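Local structure of glutathione S-transferase family protein (Pseudomonas putida, 3LXZ) at residues L3-F8 and K49-E54; V17-L22 and P199-D204; G75-L80 and E150-A155. The protein probably conjugates reduced glutathione to a wide range of hydrophobic electrophiles, as a dimeric glutathione S-transferase. All blocks are in the same frame, centred on the assembly; numbering follows the deposited sequence.

In the fold
Contact 1 pairs strands 3-7 and 52-55 in the sheet of the thioredoxin-like N-terminal domain. Contact 2 joins that domain to the helical C-terminal one, and contact 3 docks the loop connecting the domains on the start of helix 154-174. Along the chain contacts 1 and 2 interleave, and contact 3 falls wholly between the two segments of contact 2. Helix 12-23, which follows strand 3-7 directly, covers the sheet: V17 in contact 2 packs on L5 and P51 of contact 1, the centres of contacts 1 and 2 lying about 13 Å apart. A20, also in contact 2, touches L79 of contact 3; the centres of these two contacts are about 16 Å apart. Contacts 1 and 3 do not touch each other; helix 12-23 packs against both.

Contact 1 of 3, residues L3-F8 and K49-E54; sequences LKLYGF and KVPVLE
The hydroxyl of Y6 donates to E54 OE1, with Y6 OH and E54 OE1 2.9 Å apart; it reaches the oxygen from above the carboxylate plane, and the ring stands 72° from that plane. E54 is extended, its CG anti to the backbone N (chi1 -171°), which carries the carboxylate out from the sheet toward the phenol. K4 runs alongside, its CD 3.3 Å from E54 OE1, though its ammonium makes no contact with that oxygen. A phenylalanine in place of Y6 would probably leave OE1 without this donor and the carboxylate freer to turn. Beneath these side chains the backbones form an antiparallel ladder: K4-E54 and Y6-V52 are hydrogen-bonded pairs, with E54 N 2.8 Å from K4 O, and L5-L53 is a non-hydrogen-bonded pair. These are neighbouring strands of the thioredoxin-like fold, and the cis peptide before P51 is the cis-proline characteristic of it. V50, just before it and a glutathione-binding residue like K49, puts CG1 4.1 Å from F8 CE1. On the opposite face from Y6, L5 CD1 lies 3.9 Å from P51 CB; helix 12-23 covers both through Y14, and P51 also rests on T63, another glutathione-binding residue. F59 meets the Y6 ring edge-to-face.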
loop_
_atom_site.group_PDB
_atom_site.type_symbol
_atom_site.label_atom_id
_atom_site.label_comp_id
_atom_site.label_asym_id
_atom_site.label_seq_id
_atom_site.Cartn_x
_atom_site.Cartn_y
_atom_site.Cartn_z
ATOM N N LEU A 3 23.148 9.105 4.006
ATOM C CA LEU A 3 21.711 9.101 3.670
ATOM C C LEU A 3 21.117 10.496 3.748
ATOM O O LEU A 3 21.416 11.267 4.685
ATOM C CB LEU A 3 20.915 8.189 4.609
ATOM C CG LEU A 3 21.222 6.697 4.622
ATOM C CD1 LEU A 3 20.339 6.062 5.682
ATOM C CD2 LEU A 3 20.991 6.059 3.267
ATOM N N LYS A 4 20.262 10.826 2.786
ATOM C CA LYS A 4 19.562 12.096 2.805
ATOM C C LYS A 4 18.069 11.787 2.764
ATOM O O LYS A 4 17.635 10.958 1.974
ATOM C CB LYS A 4 19.917 12.943 1.593
ATOM C CG LYS A 4 21.398 13.319 1.392
ATOM C CD LYS A 4 21.480 14.335 0.218
ATOM C CE LYS A 4 22.826 15.045 0.084
ATOM N NZ LYS A 4 23.998 14.163 0.335
ATOM N N LEU A 5 17.294 12.461 3.599
ATOM C CA LEU A 5 15.844 12.294 3.592
ATOM C C LEU A 5 15.182 13.548 3.025
ATOM O O LEU A 5 15.232 14.612 3.653
ATOM C CB LEU A 5 15.333 12.042 5.011
ATOM C CG LEU A 5 13.844 11.706 5.124
ATOM C CD1 LEU A 5 13.495 10.387 4.368
ATOM C CD2 LEU A 5 13.524 11.581 6.602
ATOM N N TYR A 6 14.556 13.421 1.853
ATOM C CA TYR A 6 13.856 14.526 1.238
ATOM C C TYR A 6 12.429 14.541 1.743
ATOM O O TYR A 6 11.718 13.534 1.627
ATOM C CB TYR A 6 13.779 14.374 -0.298
ATOM C CG TYR A 6 15.080 14.638 -1.029
ATOM C CD1 TYR A 6 16.234 13.938 -0.697
ATOM C CD2 TYR A 6 15.144 15.567 -2.072
ATOM C CE1 TYR A 6 17.425 14.169 -1.371
ATOM C CE2 TYR A 6 16.338 15.797 -2.750
ATOM C CZ TYR A 6 17.462 15.087 -2.392
ATOM O OH TYR A 6 18.653 15.282 -3.065
ATOM N N GLY A 7 12.004 15.673 2.284
ATOM C CA GLY A 7 10.595 15.845 2.641
ATOM C C GLY A 7 10.403 17.130 3.428
ATOM O O GLY A 7 11.123 18.118 3.232
ATOM N N PHE A 8 9.410 17.144 4.291
ATOM C CA PHE A 8 9.199 18.313 5.107
ATOM C C PHE A 8 8.598 17.857 6.414
ATOM O O PHE A 8 7.874 16.889 6.450
ATOM C CB PHE A 8 8.369 19.366 4.358
ATOM C CG PHE A 8 6.968 18.917 3.956
ATOM C CD1 PHE A 8 6.757 18.124 2.806
ATOM C CD2 PHE A 8 5.867 19.305 4.717
ATOM C CE1 PHE A 8 5.470 17.727 2.449
ATOM C CE2 PHE A 8 4.565 18.926 4.362
ATOM C CZ PHE A 8 4.371 18.132 3.225
ATOM N N LYS A 49 5.071 11.987 -4.283
ATOM C CA LYS A 49 4.852 11.751 -2.854
ATOM C C LYS A 49 6.083 12.090 -2.049
ATOM O O LYS A 49 7.174 12.128 -2.546
ATOM C CB LYS A 49 4.512 10.269 -2.565
ATOM C CG LYS A 49 3.180 9.760 -3.193
ATOM C CD LYS A 49 1.996 10.677 -2.922
ATOM C CE LYS A 49 0.848 10.252 -3.795
ATOM N NZ LYS A 49 -0.428 11.003 -3.597
ATOM N N VAL A 50 5.869 12.311 -0.766
ATOM C CA VAL A 50 6.938 12.521 0.180
ATOM C C VAL A 50 6.812 11.400 1.203
ATOM O O VAL A 50 5.674 11.005 1.532
ATOM C CB VAL A 50 6.710 13.913 0.812
ATOM C CG1 VAL A 50 7.309 14.038 2.188
ATOM C CG2 VAL A 50 7.194 15.000 -0.147
ATOM N N PRO A 51 7.951 10.889 1.740
ATOM C CA PRO A 51 9.346 11.294 1.559
ATOM C C PRO A 51 10.090 10.527 0.484
ATOM O O PRO A 51 9.570 9.560 -0.040
ATOM C CB PRO A 51 9.968 10.943 2.910
ATOM C CG PRO A 51 9.221 9.677 3.293
ATOM C CD PRO A 51 7.814 9.913 2.844
ATOM N N VAL A 52 11.342 10.927 0.223
ATOM C CA VAL A 52 12.241 10.174 -0.652
ATOM C C VAL A 52 13.578 9.991 0.081
ATOM O O VAL A 52 14.080 10.950 0.672
ATOM C CB VAL A 52 12.442 10.894 -1.996
ATOM C CG1 VAL A 52 13.222 10.026 -2.988
ATOM C CG2 VAL A 52 11.112 11.221 -2.607
ATOM N N LEU A 53 14.119 8.780 0.076
ATOM C CA LEU A 53 15.451 8.514 0.644
ATOM C C LEU A 53 16.480 8.535 -0.471
ATOM O O LEU A 53 16.323 7.826 -1.462
ATOM C CB LEU A 53 15.524 7.138 1.296
ATOM C CG LEU A 53 16.782 6.869 2.142
ATOM C CD1 LEU A 53 16.765 7.695 3.460
ATOM C CD2 LEU A 53 16.919 5.388 2.441
ATOM N N GLU A 54 17.536 9.329 -0.315
ATOM C CA GLU A 54 18.599 9.294 -1.300
ATOM C C GLU A 54 19.739 8.439 -0.794
ATOM O O GLU A 54 20.276 8.680 0.288
ATOM C CB GLU A 54 19.084 10.705 -1.676
ATOM C CG GLU A 54 20.066 10.666 -2.889
ATOM C CD GLU A 54 20.512 12.059 -3.393
ATOM O OE1 GLU A 54 20.439 13.028 -2.631
ATOM O OE2 GLU A 54 20.953 12.172 -4.571
#

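Contact 2 of 3, residues V17-L22 and P199-D204; sequences VKLALL and PRILAD
The R200 side chain crosses those of K18 and L22 at about right angles, both meeting its guanidinium obliquely: NH2 is 3.9 Å from K18 CE, and NH1 is 3.8 Å from L22 CD2. A bend at chi2 (98°) turns the head of R200 forward along its own helix, where NE donates to D204 OD2 at 2.7 Å, exactly in the guanidinium plane. I201 brings the apolar part of the contact, its CD1 lodged against L19 CB and CD1, 3.7 Å from the latter, with L22 CD1 sliding past on an opposite course. F161 of helix 154-174 touches both L19 and I201. The segments 17-22 and 199-204 run at 144°, their axes approaching to 10.8 Å: the first helix of the thioredoxin-like domain meets the last helix of the chain, a junction between the two domains of a glutathione S-transferase. The carbonyl of I201 is bridged to K18 NZ by one water. D204 then accepts K18 NZ on the anti lone pair of OD2, at 2.7 Å, while R200 comes in on the syn side, so a single carboxylate oxygen is gripped by two cations. K18 spans the distance fully extended, with CG anti to its amide nitrogen (chi1 179°). E30 of strand 28-32 forms salt bridges with both K18 and R200, so that two carboxylates, those of D204 and E30, probably balance the two cations.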
loop_
_atom_site.group_PDB
_atom_site.type_symbol
_atom_site.label_atom_id
_atom_site.label_comp_id
_atom_site.label_asym_id
_atom_site.label_seq_id
_atom_site.Cartn_x
_atom_site.Cartn_y
_atom_site.Cartn_z
ATOM N N VAL A 17 9.661 8.014 8.703
ATOM C CA VAL A 17 11.041 7.657 8.390
ATOM C C VAL A 17 12.015 8.330 9.351
ATOM O O VAL A 17 12.949 7.677 9.832
ATOM C CB VAL A 17 11.378 7.941 6.942
ATOM C CG1 VAL A 17 12.842 7.520 6.652
ATOM C CG2 VAL A 17 10.408 7.076 6.057
ATOM N N LYS A 18 11.796 9.616 9.611
ATOM C CA LYS A 18 12.658 10.379 10.515
ATOM C C LYS A 18 12.754 9.723 11.894
ATOM O O LYS A 18 13.884 9.550 12.429
ATOM C CB LYS A 18 12.165 11.816 10.590
ATOM C CG LYS A 18 12.944 12.761 11.507
ATOM C CD LYS A 18 12.563 14.213 11.142
ATOM C CE LYS A 18 13.212 15.259 12.056
ATOM N NZ LYS A 18 12.687 16.611 11.694
ATOM N N LEU A 19 11.610 9.297 12.455
ATOM C CA LEU A 19 11.657 8.599 13.740
ATOM C C LEU A 19 12.460 7.305 13.669
ATOM O O LEU A 19 13.198 6.989 14.603
ATOM C CB LEU A 19 10.262 8.342 14.295
ATOM C CG LEU A 19 10.147 7.775 15.715
ATOM C CD1 LEU A 19 10.963 8.614 16.725
ATOM C CD2 LEU A 19 8.667 7.749 16.086
ATOM N N ALA A 20 12.321 6.551 12.558
ATOM C CA ALA A 20 13.020 5.266 12.416
ATOM C C ALA A 20 14.528 5.533 12.441
ATOM O O ALA A 20 15.266 4.837 13.137
ATOM C CB ALA A 20 12.629 4.571 11.086
ATOM N N LEU A 21 14.961 6.553 11.691
ATOM C CA LEU A 21 16.385 6.902 11.600
ATOM C C LEU A 21 16.899 7.337 12.976
ATOM O O LEU A 21 17.997 6.955 13.368
ATOM C CB LEU A 21 16.628 8.000 10.556
ATOM C CG LEU A 21 16.377 7.588 9.090
ATOM C CD1 LEU A 21 16.305 8.783 8.171
ATOM C CD2 LEU A 21 17.447 6.635 8.625
ATOM N N LEU A 22 16.109 8.139 13.688
ATOM C CA LEU A 22 16.514 8.629 15.031
ATOM C C LEU A 22 16.551 7.478 16.054
ATOM O O LEU A 22 17.483 7.390 16.868
ATOM C CB LEU A 22 15.569 9.751 15.476
ATOM C CG LEU A 22 15.769 11.138 14.868
ATOM C CD1 LEU A 22 14.551 11.994 15.104
ATOM C CD2 LEU A 22 17.045 11.836 15.405
ATOM N N PRO A 199 10.093 14.914 21.051
ATOM C CA PRO A 199 10.197 16.382 21.150
ATOM C C PRO A 199 10.865 17.044 19.920
ATOM O O PRO A 199 10.359 18.057 19.429
ATOM C CB PRO A 199 11.019 16.596 22.444
ATOM C CG PRO A 199 10.652 15.386 23.309
ATOM C CD PRO A 199 10.460 14.238 22.314
ATOM N N ARG A 200 11.960 16.464 19.426
ATOM C CA ARG A 200 12.646 16.945 18.227
ATOM C C ARG A 200 11.754 16.905 16.965
ATOM O O ARG A 200 11.713 17.859 16.196
ATOM C CB ARG A 200 13.928 16.149 18.012
ATOM C CG ARG A 200 14.378 15.991 16.568
ATOM C CD ARG A 200 15.438 16.997 16.171
ATOM N NE ARG A 200 15.722 16.915 14.732
ATOM C CZ ARG A 200 16.732 16.231 14.180
ATOM N NH1 ARG A 200 17.603 15.549 14.931
ATOM N NH2 ARG A 200 16.873 16.234 12.853
ATOM N N ILE A 201 11.010 15.820 16.785
ATOM C CA ILE A 201 10.086 15.735 15.664
ATOM C C ILE A 201 9.018 16.808 15.716
ATOM O O ILE A 201 8.731 17.466 14.716
ATOM C CB ILE A 201 9.487 14.327 15.544
ATOM C CG1 ILE A 201 10.544 13.427 14.928
ATOM C CG2 ILE A 201 8.270 14.361 14.637
ATOM C CD1 ILE A 201 10.376 11.957 15.273
ATOM N N LEU A 202 8.432 17.010 16.887
ATOM C CA LEU A 202 7.376 17.973 17.000
ATOM C C LEU A 202 7.870 19.424 16.938
ATOM O O LEU A 202 7.168 20.301 16.433
ATOM C CB LEU A 202 6.536 17.726 18.252
ATOM C CG LEU A 202 5.872 16.345 18.332
ATOM C CD1 LEU A 202 5.132 16.258 19.648
ATOM C CD2 LEU A 202 4.913 16.141 17.137
ATOM N N ALA A 203 9.082 19.658 17.437
ATOM C CA ALA A 203 9.717 20.983 17.396
ATOM C C ALA A 203 10.028 21.368 15.940
ATOM O O ALA A 203 9.727 22.501 15.506
ATOM C CB ALA A 203 11.014 21.004 18.265
ATOM N N ASP A 204 10.607 20.418 15.202
ATOM C CA ASP A 204 10.911 20.631 13.780
ATOM C C ASP A 204 9.634 20.860 12.991
ATOM O O ASP A 204 9.563 21.757 12.158
ATOM C CB ASP A 204 11.717 19.488 13.175
ATOM C CG ASP A 204 13.165 19.403 13.718
ATOM O OD1 ASP A 204 13.622 20.336 14.458
ATOM O OD2 ASP A 204 13.834 18.376 13.430
HETATM O O HOH W 1 9.874 16.464 12.296
#

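Contact 3 of 3, residues G75-L80 and E150-A155; sequences GGKALL and EQLTLA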
loop_
_atom_site.group_PDB
_atom_site.type_symbol
_atom_site.label_atom_id
_atom_site.label_comp_id
_atom_site.label_asym_id
_atom_site.label_seq_id
_atom_site.Cartn_x
_atom_site.Cartn_y
_atom_site.Cartn_z
ATOM N N GLY A 75 22.573 -0.383 10.367
ATOM C CA GLY A 75 22.778 -0.754 11.790
ATOM C C GLY A 75 21.773 -0.149 12.754
ATOM O O GLY A 75 20.829 0.533 12.337
ATOM N N GLY A 76 21.963 -0.399 14.050
ATOM C CA GLY A 76 21.071 0.169 15.052
ATOM C C GLY A 76 19.924 -0.754 15.419
ATOM O O GLY A 76 19.726 -1.795 14.801
ATOM N N LYS A 77 19.196 -0.363 16.463
ATOM C CA LYS A 77 18.093 -1.115 17.034
ATOM C C LYS A 77 17.206 -1.753 15.954
ATOM O O LYS A 77 16.724 -1.052 15.073
ATOM C CB LYS A 77 17.285 -0.114 17.851
ATOM C CG LYS A 77 15.965 -0.603 18.406
ATOM C CD LYS A 77 15.587 0.247 19.576
ATOM C CE LYS A 77 14.096 0.160 19.841
ATOM N NZ LYS A 77 13.757 0.963 21.049
ATOM N N ALA A 78 16.991 -3.067 16.017
ATOM C CA ALA A 78 16.025 -3.728 15.117
ATOM C C ALA A 78 14.588 -3.228 15.380
ATOM O O ALA A 78 14.169 -3.040 16.544
ATOM C CB ALA A 78 16.096 -5.236 15.266
ATOM N N LEU A 79 13.863 -2.968 14.294
ATOM C CA LEU A 79 12.451 -2.527 14.366
ATOM C C LEU A 79 11.506 -3.586 13.781
ATOM O O LEU A 79 10.355 -3.287 13.367
ATOM C CB LEU A 79 12.239 -1.158 13.701
ATOM C CG LEU A 79 13.065 0.026 14.241
ATOM C CD1 LEU A 79 12.774 1.301 13.445
ATOM C CD2 LEU A 79 12.783 0.226 15.704
ATOM N N LEU A 80 12.003 -4.827 13.771
ATOM C CA LEU A 80 11.264 -6.009 13.346
ATOM C C LEU A 80 11.622 -7.152 14.257
ATOM O O LEU A 80 12.776 -7.195 14.748
ATOM C CB LEU A 80 11.662 -6.438 11.928
ATOM C CG LEU A 80 11.201 -5.521 10.822
ATOM C CD1 LEU A 80 11.799 -6.009 9.514
ATOM C CD2 LEU A 80 9.672 -5.529 10.823
ATOM N N GLU A 150 5.022 -7.100 21.818
ATOM C CA GLU A 150 5.702 -6.544 22.996
ATOM C C GLU A 150 6.873 -5.586 22.708
ATOM O O GLU A 150 7.440 -5.007 23.642
ATOM C CB GLU A 150 6.156 -7.681 23.934
ATOM C CG GLU A 150 5.014 -8.647 24.317
ATOM C CD GLU A 150 5.406 -9.784 25.264
ATOM O OE1 GLU A 150 6.552 -9.817 25.774
ATOM O OE2 GLU A 150 4.543 -10.663 25.505
ATOM N N GLN A 151 7.229 -5.410 21.432
ATOM C CA GLN A 151 8.381 -4.551 21.063
ATOM C C GLN A 151 7.999 -3.514 20.013
ATOM O O GLN A 151 7.154 -3.777 19.168
ATOM C CB GLN A 151 9.538 -5.377 20.494
ATOM C CG GLN A 151 10.044 -6.528 21.379
ATOM C CD GLN A 151 11.286 -6.147 22.159
ATOM O OE1 GLN A 151 11.209 -5.534 23.230
ATOM N NE2 GLN A 151 12.446 -6.501 21.619
ATOM N N LEU A 152 8.657 -2.355 20.060
ATOM C CA LEU A 152 8.496 -1.319 19.036
ATOM C C LEU A 152 8.885 -1.897 17.662
ATOM O O LEU A 152 9.946 -2.522 17.523
ATOM C CB LEU A 152 9.373 -0.097 19.365
ATOM C CG LEU A 152 9.368 1.010 18.306
ATOM C CD1 LEU A 152 8.048 1.667 18.400
ATOM C CD2 LEU A 152 10.454 2.057 18.562
ATOM N N THR A 153 8.008 -1.730 16.676
ATOM C CA THR A 153 8.299 -2.157 15.290
ATOM C C THR A 153 7.892 -1.061 14.319
ATOM O O THR A 153 7.283 -0.073 14.727
ATOM C CB THR A 153 7.537 -3.426 14.865
ATOM O OG1 THR A 153 6.125 -3.159 14.792
ATOM C CG2 THR A 153 7.778 -4.565 15.819
ATOM N N LEU A 154 8.217 -1.253 13.024
ATOM C CA LEU A 154 7.758 -0.372 11.967
ATOM C C LEU A 154 6.271 -0.049 12.006
ATOM O O LEU A 154 5.857 1.078 11.700
ATOM C CB LEU A 154 8.101 -0.973 10.589
ATOM C CG LEU A 154 9.570 -1.370 10.398
ATOM C CD1 LEU A 154 9.772 -2.023 9.009
ATOM C CD2 LEU A 154 10.537 -0.197 10.581
ATOM N N ALA A 155 5.458 -1.029 12.340
ATOM C CA ALA A 155 4.028 -0.760 12.376
ATOM C C ALA A 155 3.649 0.312 13.392
ATOM O O ALA A 155 2.650 1.014 13.181
ATOM C CB ALA A 155 3.235 -2.043 12.629
HETATM O O HOH W 2 12.569 -2.443 18.636
#
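K77 lays its extended chain toward L152, NZ coming within 4.3 Å of L152 CD2, while the ammonium itself is held in a salt bridge by E23 of helix 12-23. At A78 the backbone takes over: a water donates to both A78 O and L152 O, 2.7 Å from the former, joining two carbonyls that could not bond to each other. L79 makes the main contact. L79 O accepts from L154 N at 3.0 Å, in the carbonyl plane, and T153 CA makes a CA-H...O contact to the same oxygen. In the L79 side chain, CG beside the amide nitrogen (chi1 -58°) and an extended chi2 (178°) set the two methyls on different neighbours: CD2 runs alongside L152 and ends 4.1 Å from L152 CD2, whereas CD1, with CB, meets L154 CD2, CB at 3.7 Å. L154 crosses L79 at about a right angle, and its other methyl, CD1, reaches L80 CD2 at 3.9 Å. Helix 84-106 closes over L80 through V90 and over L154 through L94. The loop between helices 63-73 and 84-106 is the linker between the two domains of the glutathione S-transferase fold, and here it docks on the start of helix 154-174. T153 is the N-cap of that helix: its OG1 accepts a weak bond from A155 N, while D156 OD2 accepts from T153 N. With the first amides of the helix engaged by T153 OG1 and L79 O, the linker carbonyl probably feels the positive end of the helix dipole, which would place linker docking beside the helix cap.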